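Local coordinates for major extracellular endoglucanase (Xanthomonas campestris pv. campestris, PDB 4TUF), which hydrolyses internal beta-1,4-glucosidic linkages in cellulose, lichenin and cereal beta-D-glucans, here represented by its family 5 glycosyl hydrolase catalytic domain, at residues 312-317 against 322-327; 281-284 against 290-293; 130-135 against 174-179. One frame throughout, in Å; residues are numbered along the deposited sequence.

Interaction 1: residues 312-317 against 322-327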
ATOM      1  N   TRP A 312       6.280   3.529  -3.959  1.00 44.40           N
ATOM      2  CA  TRP A 312       6.332   4.497  -2.870  0.50 51.43           C
ATOM      3  C   TRP A 312       7.365   5.580  -3.186  1.00 57.11           C
ATOM      4  O   TRP A 312       8.564   5.291  -3.145  1.00 62.39           O
ATOM      5  CB  TRP A 312       6.693   3.781  -1.563  0.50 55.60           C
ATOM      6  CG  TRP A 312       6.625   4.619  -0.325  0.50 61.52           C
ATOM      7  CD1 TRP A 312       5.590   5.405   0.065  0.50 65.51           C
ATOM      8  CD2 TRP A 312       7.615   4.715   0.711  0.50 65.73           C
ATOM      9  NE1 TRP A 312       5.875   6.008   1.268  0.50 70.65           N
ATOM     10  CE2 TRP A 312       7.112   5.598   1.687  0.50 71.58           C
ATOM     11  CE3 TRP A 312       8.881   4.158   0.899  0.50 65.41           C
ATOM     12  CZ2 TRP A 312       7.829   5.930   2.838  0.50 71.31           C
ATOM     13  CZ3 TRP A 312       9.585   4.481   2.051  0.50 65.00           C
ATOM     14  CH2 TRP A 312       9.061   5.362   2.998  0.50 66.17           C
ATOM     15  N   SER A 313       6.939   6.808  -3.487  1.00 56.84           N
ATOM     16  CA  SER A 313       5.539   7.220  -3.537  1.00 49.39           C
ATOM     17  C   SER A 313       5.338   8.266  -4.624  1.00 49.22           C
ATOM     18  O   SER A 313       6.268   8.600  -5.354  1.00 53.70           O
ATOM     19  CB  SER A 313       5.099   7.805  -2.201  1.00 47.14           C
ATOM     20  OG  SER A 313       5.864   8.960  -1.905  1.00 49.47           O
ATOM     21  N   TRP A 314       4.129   8.801  -4.718  1.00 44.40           N
ATOM     22  CA  TRP A 314       3.878   9.930  -5.602  1.00 43.99           C
ATOM     23  C   TRP A 314       4.569  11.176  -5.062  1.00 45.37           C
ATOM     24  O   TRP A 314       5.373  11.802  -5.747  1.00 42.20           O
ATOM     25  CB  TRP A 314       2.377  10.185  -5.752  1.00 46.37           C
ATOM     26  CG  TRP A 314       2.047  11.373  -6.607  1.00 39.03           C
ATOM     27  CD1 TRP A 314       1.494  12.553  -6.199  1.00 40.53           C
ATOM     28  CD2 TRP A 314       2.255  11.493  -8.018  1.00 46.63           C
ATOM     29  NE1 TRP A 314       1.342  13.401  -7.270  1.00 41.99           N
ATOM     30  CE2 TRP A 314       1.803  12.775  -8.399  1.00 49.63           C
ATOM     31  CE3 TRP A 314       2.784  10.643  -8.998  1.00 43.79           C
ATOM     32  CZ2 TRP A 314       1.864  13.226  -9.718  1.00 51.29           C
ATOM     33  CZ3 TRP A 314       2.842  11.092 -10.307  1.00 40.70           C
ATOM     34  CH2 TRP A 314       2.387  12.374 -10.654  1.00 48.52           C
ATOM     35  N   ASN A 315       4.256  11.496  -3.819  1.00 45.03           N
ATOM     36  CA  ASN A 315       4.755  12.676  -3.142  1.00 51.15           C
ATOM     37  C   ASN A 315       6.256  12.662  -2.910  1.00 57.74           C
ATOM     38  O   ASN A 315       6.824  11.644  -2.549  1.00 60.00           O
ATOM     39  CB  ASN A 315       4.047  12.844  -1.795  1.00 58.93           C
ATOM     40  CG  ASN A 315       2.620  12.329  -1.807  1.00 65.94           C
ATOM     41  OD1 ASN A 315       2.378  11.140  -1.964  1.00 67.95           O
ATOM     42  ND2 ASN A 315       1.671  13.230  -1.636  1.00 68.29           N
ATOM     43  N   PRO A 316       6.882  13.815  -3.096  1.00 59.87           N
ATOM     44  CA  PRO A 316       8.284  14.010  -2.791  1.00 68.64           C
ATOM     45  C   PRO A 316       8.595  13.943  -1.326  1.00 79.12           C
ATOM     46  O   PRO A 316       9.668  13.495  -0.961  1.00 81.69           O
ATOM     47  CB  PRO A 316       8.542  15.413  -3.289  1.00 65.66           C
ATOM     48  CG  PRO A 316       7.224  16.016  -3.450  1.00 53.96           C
ATOM     49  CD  PRO A 316       6.394  14.907  -3.924  1.00 57.46           C
ATOM     50  N   ASN A 317       7.707  14.492  -0.511  1.00 83.88           N
ATOM     51  CA  ASN A 317       8.024  14.690   0.881  1.00 99.47           C
ATOM     52  C   ASN A 317       7.770  13.440   1.682  1.00107.24           C
ATOM     53  O   ASN A 317       7.031  13.443   2.662  1.00110.79           O
ATOM     54  CB  ASN A 317       7.215  15.853   1.449  1.00102.65           C
ATOM     55  CG  ASN A 317       5.729  15.588   1.429  1.00 99.27           C
ATOM     56  OD1 ASN A 317       5.250  14.761   0.665  1.00 99.64           O
ATOM     57  ND2 ASN A 317       4.992  16.290   2.273  1.00 98.41           N
ATOM     58  N   GLY A 322      12.048  10.016  -1.348  1.00 90.80           N
ATOM     59  CA  GLY A 322      11.588  10.919  -2.384  1.00 73.72           C
ATOM     60  C   GLY A 322      10.423  10.255  -3.095  1.00 63.47           C
ATOM     61  O   GLY A 322       9.877   9.258  -2.615  1.00 71.91           O
ATOM     62  N   GLY A 323      10.034  10.791  -4.243  1.00 50.58           N
ATOM     63  CA  GLY A 323       8.890  10.253  -4.952  1.00 42.46           C
ATOM     64  C   GLY A 323       9.040  10.281  -6.459  1.00 44.12           C
ATOM     65  O   GLY A 323      10.149  10.289  -6.988  1.00 41.90           O
ATOM     66  N   ILE A 324       7.909  10.276  -7.152  1.00 43.51           N
ATOM     67  CA  ILE A 324       7.901  10.412  -8.596  1.00 38.56           C
ATOM     68  C   ILE A 324       8.090  11.890  -8.947  1.00 43.77           C
ATOM     69  O   ILE A 324       8.816  12.233  -9.881  1.00 44.45           O
ATOM     70  CB  ILE A 324       6.600   9.862  -9.198  1.00 34.25           C
ATOM     71  CG1 ILE A 324       6.446   8.383  -8.845  1.00 35.31           C
ATOM     72  CG2 ILE A 324       6.590  10.019 -10.697  1.00 34.78           C
ATOM     73  CD1 ILE A 324       7.560   7.514  -9.386  1.00 35.29           C
ATOM     74  N   LEU A 325       7.451  12.764  -8.175  1.00 45.61           N
ATOM     75  CA  LEU A 325       7.652  14.204  -8.320  1.00 47.03           C
ATOM     76  C   LEU A 325       8.883  14.666  -7.550  1.00 48.25           C
ATOM     77  O   LEU A 325       9.224  14.104  -6.509  1.00 47.74           O
ATOM     78  CB  LEU A 325       6.427  14.982  -7.833  1.00 39.00           C
ATOM     79  CG  LEU A 325       5.116  14.780  -8.589  1.00 36.81           C
ATOM     80  CD1 LEU A 325       4.001  15.490  -7.864  1.00 40.13           C
ATOM     81  CD2 LEU A 325       5.228  15.288 -10.013  1.00 37.11           C
ATOM     82  N   ARG A 326       9.549  15.692  -8.065  1.00 47.98           N
ATOM     83  CA  ARG A 326      10.626  16.331  -7.325  1.00 50.42           C
ATOM     84  C   ARG A 326      10.040  17.324  -6.319  1.00 48.47           C
ATOM     85  O   ARG A 326       8.824  17.417  -6.166  1.00 41.43           O
ATOM     86  CB  ARG A 326      11.600  17.028  -8.274  1.00 46.62           C
ATOM     87  CG  ARG A 326      12.266  16.100  -9.282  1.00 47.21           C
ATOM     88  CD  ARG A 326      13.420  16.800  -9.990  1.00 65.19           C
ATOM     89  NE  ARG A 326      14.010  15.965 -11.030  1.00 74.18           N
ATOM     90  CZ  ARG A 326      14.958  15.060 -10.809  1.00 83.25           C
ATOM     91  NH1 ARG A 326      15.420  14.878  -9.579  1.00 90.96           N
ATOM     92  NH2 ARG A 326      15.442  14.338 -11.813  1.00 82.47           N
ATOM     93  N   ASP A 327      10.906  18.070  -5.643  1.00 48.78           N
ATOM     94  CA  ASP A 327      10.476  18.939  -4.552  1.00 49.15           C
ATOM     95  C   ASP A 327       9.675  20.152  -5.030  1.00 51.79           C
ATOM     96  O   ASP A 327       9.022  20.820  -4.227  1.00 54.87           O
ATOM     97  CB  ASP A 327      11.691  19.399  -3.743  1.00 59.40           C
ATOM     98  CG  ASP A 327      12.507  18.239  -3.205  1.00 73.78           C
ATOM     99  OD1 ASP A 327      11.905  17.260  -2.711  1.00 77.90           O
ATOM    100  OD2 ASP A 327      13.753  18.303  -3.284  1.00 83.35           O
TER
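Trp314 and Leu325 make the main apolar meeting between residues 312-317 and 322-327, two parts of one loop folded back on itself. Leu325 comes over one face of the indole: its CG lies 4.1 Å from the centroid of the six-membered ring, a CH-pi contact, while CD1 sits out toward the rim, 3.5 Å from Trp314 CE2. The indole is carried there with CG anti to the backbone N (chi1 178°). Ile324 stands at about a right angle to the indole and touches it obliquely, CB 3.9 Å from Trp314 CE3. Pro316 lies beside Leu325, pointing the same way, with its CD 3.9 Å from Leu325 CB. Met45 and Met49 of helix 42-51 also pack on Trp314, whereas Ile324 reaches helix 334-344.

Backbone hydrogen bonds tie the two parts together. Ile324 N donates to Ser313 O at 3.0 Å, in the carbonyl plane, and also makes a weak bond to Trp314 O. That second carbonyl accepts a further weak but nearly straight bond from Leu325 N (175°), so two successive amides converge on it. Gly323 CA gives a CA-H...O contact to Asn315 O at 3.5 Å, and Gly322 CA does the same to Pro316 O.

Bonds outside the pair anchor the loop: Asn315 OD1 accepts from Phe25 N, and Arg326 forms a salt bridge with Glu285. The loop connects the last barrel strand, 309-311, to the last helix. At its start a cis peptide joins Trp312 to Ser313, and in one of its two modelled conformers Trp312 comes close to Glu278, the probable nucleophile. A tryptophan followed by a cis bond at the end of the last strand is characteristic of the TIM-barrel active site of family 5 glycosyl hydrolases.

Interaction 2: residues 281-284 against 290-293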
ATOM      1  N   GLY A 281      12.505   3.957  -3.257  1.00 50.99           N
ATOM      2  CA  GLY A 281      13.753   4.490  -2.742  1.00 56.34           C
ATOM      3  C   GLY A 281      14.291   5.593  -3.633  1.00 53.09           C
ATOM      4  O   GLY A 281      13.715   5.891  -4.677  1.00 53.47           O
ATOM      5  N   LYS A 282      15.411   6.184  -3.237  1.00 46.42           N
ATOM      6  CA  LYS A 282      15.868   7.410  -3.866  1.00 56.69           C
ATOM      7  C   LYS A 282      16.408   7.202  -5.280  1.00 64.58           C
ATOM      8  O   LYS A 282      16.500   8.160  -6.050  1.00 75.99           O
ATOM      9  CB  LYS A 282      16.911   8.089  -2.979  1.00 63.34           C
ATOM     10  CG  LYS A 282      16.307   8.643  -1.695  1.00 67.60           C
ATOM     11  CD  LYS A 282      17.232   9.613  -0.978  1.00 72.74           C
ATOM     12  CE  LYS A 282      16.489  10.361   0.120  1.00 73.37           C
ATOM     13  NZ  LYS A 282      17.406  11.171   0.965  1.00 81.39           N
ATOM     14  N   TYR A 283      16.724   5.975  -5.640  1.00 57.16           N
ATOM     15  CA  TYR A 283      17.159   5.675  -6.992  1.00 60.81           C
ATOM     16  C   TYR A 283      18.327   6.502  -7.486  1.00 67.98           C
ATOM     17  O   TYR A 283      18.325   7.037  -8.563  1.00 71.87           O
ATOM     18  CB  TYR A 283      16.018   5.767  -7.961  1.00 55.12           C
ATOM     19  CG  TYR A 283      16.182   4.874  -9.140  1.00 54.44           C
ATOM     20  CD1 TYR A 283      16.235   3.522  -8.998  1.00 50.20           C
ATOM     21  CD2 TYR A 283      16.284   5.387 -10.394  1.00 58.22           C
ATOM     22  CE1 TYR A 283      16.370   2.701 -10.080  1.00 51.26           C
ATOM     23  CE2 TYR A 283      16.426   4.571 -11.478  1.00 63.49           C
ATOM     24  CZ  TYR A 283      16.467   3.232 -11.309  1.00 60.37           C
ATOM     25  OH  TYR A 283      16.596   2.441 -12.392  1.00 62.22           O
ATOM     26  N   GLY A 284      19.332   6.601  -6.653  1.00 74.37           N
ATOM     27  CA  GLY A 284      20.597   7.188  -7.012  1.00 86.75           C
ATOM     28  C   GLY A 284      20.734   8.613  -6.571  1.00 94.62           C
ATOM     29  O   GLY A 284      21.835   9.111  -6.433  1.00 98.68           O
ATOM     30  N   ASP A 290      20.977   1.975  -4.145  1.00 64.85           N
ATOM     31  CA  ASP A 290      19.525   1.961  -4.267  1.00 65.16           C
ATOM     32  C   ASP A 290      19.119   1.860  -5.728  1.00 58.13           C
ATOM     33  O   ASP A 290      18.076   1.297  -6.051  1.00 55.80           O
ATOM     34  CB  ASP A 290      18.884   3.190  -3.627  1.00 74.02           C
ATOM     35  CG  ASP A 290      17.359   3.084  -3.579  1.00 80.48           C
ATOM     36  OD1 ASP A 290      16.823   2.470  -2.627  1.00 75.35           O
ATOM     37  OD2 ASP A 290      16.694   3.601  -4.503  1.00 86.25           O
ATOM     38  N   LYS A 291      19.945   2.409  -6.608  1.00 60.58           N
ATOM     39  CA  LYS A 291      19.746   2.241  -8.039  1.00 62.11           C
ATOM     40  C   LYS A 291      19.786   0.749  -8.351  1.00 58.36           C
ATOM     41  O   LYS A 291      18.798   0.170  -8.812  1.00 57.16           O
ATOM     42  CB  LYS A 291      20.816   3.002  -8.824  1.00 69.68           C
ATOM     43  CG  LYS A 291      20.323   3.694 -10.083  1.00 74.36           C
ATOM     44  CD  LYS A 291      20.066   2.711 -11.211  1.00 75.33           C
ATOM     45  CE  LYS A 291      19.945   3.430 -12.551  1.00 73.93           C
ATOM     46  NZ  LYS A 291      19.751   2.476 -13.680  1.00 72.43           N
ATOM     47  N   THR A 292      20.929   0.133  -8.063  1.00 57.20           N
ATOM     48  CA  THR A 292      21.115  -1.305  -8.233  1.00 59.02           C
ATOM     49  C   THR A 292      19.997  -2.129  -7.589  1.00 56.24           C
ATOM     50  O   THR A 292      19.465  -3.052  -8.202  1.00 59.88           O
ATOM     51  CB  THR A 292      22.456  -1.764  -7.638  1.00 62.81           C
ATOM     52  OG1 THR A 292      23.513  -0.925  -8.122  1.00 68.86           O
ATOM     53  CG2 THR A 292      22.737  -3.205  -8.021  1.00 52.73           C
ATOM     54  N   TRP A 293      19.641  -1.784  -6.357  1.00 55.15           N
ATOM     55  CA  TRP A 293      18.629  -2.527  -5.613  1.00 52.14           C
ATOM     56  C   TRP A 293      17.261  -2.518  -6.299  1.00 57.54           C
ATOM     57  O   TRP A 293      16.627  -3.566  -6.432  1.00 60.73           O
ATOM     58  CB  TRP A 293      18.492  -1.977  -4.191  1.00 50.21           C
ATOM     59  CG  TRP A 293      17.386  -2.642  -3.437  1.00 53.75           C
ATOM     60  CD1 TRP A 293      17.456  -3.815  -2.747  1.00 55.52           C
ATOM     61  CD2 TRP A 293      16.034  -2.185  -3.318  1.00 53.20           C
ATOM     62  NE1 TRP A 293      16.232  -4.115  -2.200  1.00 57.58           N
ATOM     63  CE2 TRP A 293      15.342  -3.129  -2.537  1.00 53.54           C
ATOM     64  CE3 TRP A 293      15.343  -1.069  -3.790  1.00 51.02           C
ATOM     65  CZ2 TRP A 293      13.992  -2.994  -2.223  1.00 49.60           C
ATOM     66  CZ3 TRP A 293      14.008  -0.932  -3.477  1.00 48.94           C
ATOM     67  CH2 TRP A 293      13.345  -1.888  -2.698  1.00 48.20           C
TER
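Asp290, near the start of helix 288-303, turns its carboxylate onto the backbone of the loop 281-284. Its OD2 accepts a hydrogen bond from Tyr283 N at 2.6 Å, met on the anti side and 33° out of the carboxylate plane. At chi1 -172° the carboxylate is turned away from its own amide N and across to this N-H. The same oxygen also receives Gln294 NE2 from the next turn of the helix, so OD2 is gripped from both loop and helix. Lys282 N is close by but bonds to Asp241 OD2 instead. OD1 of Asp290 comes near Asp241 OD1; two carboxylates so placed could raise the proton affinity of one of them.

Lys291 follows, laying its aliphatic chain over one face of the Tyr283 ring. CG stands 4.0 Å from the ring centroid, almost exactly above the centre, as a CH-pi contact. A bend at chi2 (-75°) then runs the chain along the ring toward the phenol, CD lying 3.6 Å from Tyr283 CZ. At the end NZ gives only a weak hydrogen bond to Tyr283 OH, at 3.4 Å. Both polar ends find stronger company in Asp295: the phenol hydrogen-bonds to OD1 and the ammonium forms a salt bridge with OD2. Tyr283 also touches Asp335, Lys336 and Leu339 of helix 334-344, which places its ring between two helices.

The contact thus fastens the loop that leaves strand 276-280, on which the probable nucleophile Glu278 lies, to the helix that follows: a beta-alpha connection of the TIM barrel, part of the beta-alpha-beta crossover to strand 309-311.

Interaction 3: residues 130-135 against 174-179. With 2HP (dihydrogenphosphate ion), chain G; 2HP (dihydrogenphosphate ion), chain H.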
ATOM      1  N   ALA A 130     -12.177  -2.958  18.201  1.00 27.22           N
ATOM      2  CA  ALA A 130     -13.550  -2.624  17.827  1.00 25.36           C
ATOM      3  C   ALA A 130     -13.610  -1.370  16.944  1.00 31.34           C
ATOM      4  O   ALA A 130     -14.305  -1.353  15.922  1.00 27.24           O
ATOM      5  CB  ALA A 130     -14.391  -2.435  19.063  1.00 26.40           C
ATOM      6  N   GLN A 131     -12.882  -0.323  17.336  1.00 34.00           N
ATOM      7  CA  GLN A 131     -12.819   0.895  16.532  1.00 29.38           C
ATOM      8  C   GLN A 131     -12.183   0.605  15.178  1.00 30.20           C
ATOM      9  O   GLN A 131     -12.632   1.113  14.152  1.00 33.81           O
ATOM     10  CB  GLN A 131     -12.036   1.995  17.250  1.00 26.79           C
ATOM     11  CG  GLN A 131     -12.681   2.501  18.518  1.00 27.62           C
ATOM     12  CD  GLN A 131     -11.852   3.569  19.205  1.00 35.59           C
ATOM     13  OE1 GLN A 131     -11.033   3.276  20.077  1.00 44.77           O
ATOM     14  NE2 GLN A 131     -12.060   4.817  18.811  1.00 39.04           N
ATOM     15  N   TRP A 132     -11.138  -0.216  15.184  1.00 26.08           N
ATOM     16  CA  TRP A 132     -10.462  -0.605  13.949  1.00 26.89           C
ATOM     17  C   TRP A 132     -11.428  -1.268  12.977  1.00 29.69           C
ATOM     18  O   TRP A 132     -11.552  -0.846  11.832  1.00 37.82           O
ATOM     19  CB  TRP A 132      -9.291  -1.543  14.247  1.00 28.15           C
ATOM     20  CG  TRP A 132      -8.625  -2.068  13.018  1.00 30.39           C
ATOM     21  CD1 TRP A 132      -8.042  -1.338  12.024  1.00 28.34           C
ATOM     22  CD2 TRP A 132      -8.461  -3.445  12.653  1.00 32.22           C
ATOM     23  NE1 TRP A 132      -7.536  -2.171  11.058  1.00 27.66           N
ATOM     24  CE2 TRP A 132      -7.777  -3.471  11.421  1.00 24.71           C
ATOM     25  CE3 TRP A 132      -8.836  -4.659  13.246  1.00 31.82           C
ATOM     26  CZ2 TRP A 132      -7.450  -4.659  10.773  1.00 20.91           C
ATOM     27  CZ3 TRP A 132      -8.513  -5.838  12.600  1.00 29.59           C
ATOM     28  CH2 TRP A 132      -7.826  -5.829  11.376  1.00 26.89           C
ATOM     29  N   LEU A 133     -12.122  -2.301  13.440  1.00 35.73           N
ATOM     30  CA  LEU A 133     -13.100  -2.983  12.601  1.00 31.66           C
ATOM     31  C   LEU A 133     -14.213  -2.037  12.157  1.00 36.68           C
ATOM     32  O   LEU A 133     -14.637  -2.073  10.998  1.00 41.70           O
ATOM     33  CB  LEU A 133     -13.694  -4.175  13.339  1.00 26.45           C
ATOM     34  CG  LEU A 133     -12.699  -5.268  13.720  1.00 30.73           C
ATOM     35  CD1 LEU A 133     -13.325  -6.241  14.700  1.00 23.35           C
ATOM     36  CD2 LEU A 133     -12.224  -5.994  12.481  1.00 29.70           C
ATOM     37  N   ALA A 134     -14.684  -1.188  13.068  1.00 30.25           N
ATOM     38  CA  ALA A 134     -15.776  -0.279  12.729  1.00 34.99           C
ATOM     39  C   ALA A 134     -15.347   0.680  11.623  1.00 34.89           C
ATOM     40  O   ALA A 134     -16.130   1.014  10.736  1.00 42.56           O
ATOM     41  CB  ALA A 134     -16.241   0.486  13.953  1.00 35.35           C
ATOM     42  N   ASP A 135     -14.089   1.102  11.661  1.00 33.13           N
ATOM     43  CA  ASP A 135     -13.595   2.051  10.675  1.00 36.98           C
ATOM     44  C   ASP A 135     -13.457   1.394   9.301  1.00 38.45           C
ATOM     45  O   ASP A 135     -13.805   1.999   8.287  1.00 41.77           O
ATOM     46  CB  ASP A 135     -12.272   2.662  11.146  1.00 37.61           C
ATOM     47  CG  ASP A 135     -12.471   3.673  12.283  1.00 44.62           C
ATOM     48  OD1 ASP A 135     -13.619   4.147  12.470  1.00 41.63           O
ATOM     49  OD2 ASP A 135     -11.490   3.994  12.991  1.00 43.15           O
ATOM     50  N   ASN A 174      -2.621 -12.613  11.972  1.00 32.77           N
ATOM     51  CA  ASN A 174      -3.402 -13.446  11.057  1.00 37.01           C
ATOM     52  C   ASN A 174      -4.876 -13.509  11.450  1.00 38.16           C
ATOM     53  O   ASN A 174      -5.756 -13.390  10.603  1.00 38.66           O
ATOM     54  CB  ASN A 174      -2.824 -14.861  10.983  1.00 35.88           C
ATOM     55  CG  ASN A 174      -2.663 -15.495  12.343  1.00 34.25           C
ATOM     56  OD1 ASN A 174      -2.113 -14.883  13.260  1.00 32.84           O
ATOM     57  ND2 ASN A 174      -3.149 -16.727  12.488  1.00 29.80           N
ATOM     58  N   LYS A 175      -5.140 -13.676  12.739  1.00 34.77           N
ATOM     59  CA  LYS A 175      -6.512 -13.763  13.215  1.00 34.34           C
ATOM     60  C   LYS A 175      -7.214 -12.411  13.147  1.00 34.96           C
ATOM     61  O   LYS A 175      -8.406 -12.334  12.834  1.00 33.78           O
ATOM     62  CB  LYS A 175      -6.542 -14.304  14.640  1.00 34.48           C
ATOM     63  CG  LYS A 175      -5.822 -15.631  14.789  1.00 38.76           C
ATOM     64  CD  LYS A 175      -6.362 -16.677  13.825  1.00 39.46           C
ATOM     65  CE  LYS A 175      -7.702 -17.220  14.276  1.00 46.35           C
ATOM     66  NZ  LYS A 175      -8.092 -18.401  13.458  1.00 57.83           N
ATOM     67  N   ALA A 176      -6.476 -11.345  13.440  1.00 33.71           N
ATOM     68  CA  ALA A 176      -7.034 -10.003  13.358  1.00 27.11           C
ATOM     69  C   ALA A 176      -7.392  -9.657  11.914  1.00 25.96           C
ATOM     70  O   ALA A 176      -8.361  -8.943  11.663  1.00 32.41           O
ATOM     71  CB  ALA A 176      -6.069  -8.994  13.924  1.00 27.57           C
ATOM     72  N   ALA A 177      -6.620 -10.184  10.966  1.00 24.82           N
ATOM     73  CA  ALA A 177      -6.889  -9.949   9.548  1.00 23.96           C
ATOM     74  C   ALA A 177      -8.127 -10.708   9.090  1.00 32.31           C
ATOM     75  O   ALA A 177      -8.870 -10.243   8.228  1.00 34.23           O
ATOM     76  CB  ALA A 177      -5.694 -10.342   8.710  1.00 23.66           C
ATOM     77  N   GLU A 178      -8.338 -11.885   9.669  1.00 38.54           N
ATOM     78  CA  GLU A 178      -9.535 -12.666   9.387  1.00 32.58           C
ATOM     79  C   GLU A 178     -10.781 -11.923   9.850  1.00 34.33           C
ATOM     80  O   GLU A 178     -11.789 -11.892   9.147  1.00 33.39           O
ATOM     81  CB  GLU A 178      -9.453 -14.034  10.056  1.00 28.21           C
ATOM     82  CG  GLU A 178      -8.334 -14.893   9.514  1.00 41.42           C
ATOM     83  CD  GLU A 178      -8.187 -16.205  10.253  1.00 48.85           C
ATOM     84  OE1 GLU A 178      -7.397 -17.062   9.792  1.00 49.69           O
ATOM     85  OE2 GLU A 178      -8.857 -16.376  11.294  1.00 52.03           O
ATOM     86  N   ARG A 179     -10.703 -11.314  11.030  1.00 35.92           N
ATOM     87  CA  ARG A 179     -11.837 -10.580  11.577  1.00 32.07           C
ATOM     88  C   ARG A 179     -12.080  -9.290  10.785  1.00 33.08           C
ATOM     89  O   ARG A 179     -13.223  -8.898  10.561  1.00 35.15           O
ATOM     90  CB  ARG A 179     -11.617 -10.280  13.064  1.00 26.75           C
ATOM     91  CG  ARG A 179     -11.481 -11.531  13.919  1.00 24.09           C
ATOM     92  CD  ARG A 179     -11.571 -11.251  15.420  1.00 25.16           C
ATOM     93  NE  ARG A 179     -10.380 -10.616  15.985  1.00 35.13           N
ATOM     94  CZ  ARG A 179      -9.262 -11.259  16.319  1.00 34.62           C
ATOM     95  NH1 ARG A 179      -9.163 -12.565  16.125  1.00 40.83           N
ATOM     96  NH2 ARG A 179      -8.234 -10.596  16.838  1.00 23.81           N
TER
HETATM   97  P   2HP G 403     -14.123   5.652  15.670  1.00 77.62           P
HETATM   98  O1  2HP G 403     -15.025   4.790  14.816  1.00 72.36           O
HETATM   99  O2  2HP G 403     -12.678   5.348  15.347  1.00 76.11           O
HETATM  100  O3  2HP G 403     -14.380   7.113  15.375  1.00 83.40           O
HETATM  101  O4  2HP G 403     -14.407   5.381  17.133  1.00 71.39           O
HETATM  102  P   2HP H 404      -5.571 -17.308  18.429  1.00 85.30           P
HETATM  103  O1  2HP H 404      -6.969 -16.729  18.381  1.00 82.89           O
HETATM  104  O2  2HP H 404      -5.438 -18.434  17.423  1.00 83.71           O
HETATM  105  O3  2HP H 404      -4.564 -16.235  18.098  1.00 80.04           O
HETATM  106  O4  2HP H 404      -5.309 -17.827  19.828  1.00 85.30           O
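A chi1 of 175° swings the indole of Trp132 from helix 129-143 toward Ala176 of helix 173-187, while Leu133, whose CG is instead opposite its carbonyl carbon (chi1 -62°), sends CD2 to Arg179. The two helices are successive members of the outer layer of the TIM barrel. The indole arrives edge-on: Ala176 O lies in the ring plane, 3.2 Å from Trp132 CH2, and Ala176 CB is 4.2 Å from Trp132 CZ3. Trp132 NE1 is used elsewhere, donating to Leu154 O, and His110 meets the ring edge-to-face. Leu133 CD2, a methyl, rests 3.6 Å from Arg179 O, so a second backbone carbonyl of helix 173-187 is met by carbon.

No hydrogen bond crosses between the two segments, but Arg179 NE forms a salt bridge with Glu129, which links the same two helices. One face of the Arg179 guanidinium covers the Lys175 carbonyl. Within the second helix Lys175 NZ pairs with Glu178 OE2 in a salt bridge of 3.1 Å, on the syn side of the carboxylate, and the lysine CG passes a bound dihydrogenphosphate. A second such ion lies at the far side of helix 129-143, where Asp135 OD1 is 2.8 Å from its O1 and Gln131 NE2 donates to its O4 at 2.9 Å, a nearly straight bond of 164°.

How the interactions relate
From the N terminus the chain first makes interaction 3, which brings helix 129-143 against helix 173-187 and closes a long connection that includes strand 149-153. Interaction 2 follows, closing the short loop that leads from strand 276-280 into the first turns of helix 288-303. Interaction 1 comes last, folding the loop between strand 309-311 and helix 334-344 on itself. The three lie in series, neither nested nor crossing. Interactions 1 and 2 neighbour each other, their centres about 14 Å apart, and both touch helix 334-344. Interaction 3 is on the opposite side of the chain's centre, about 31 Å and 35 Å from interactions 1 and 2, centre to centre.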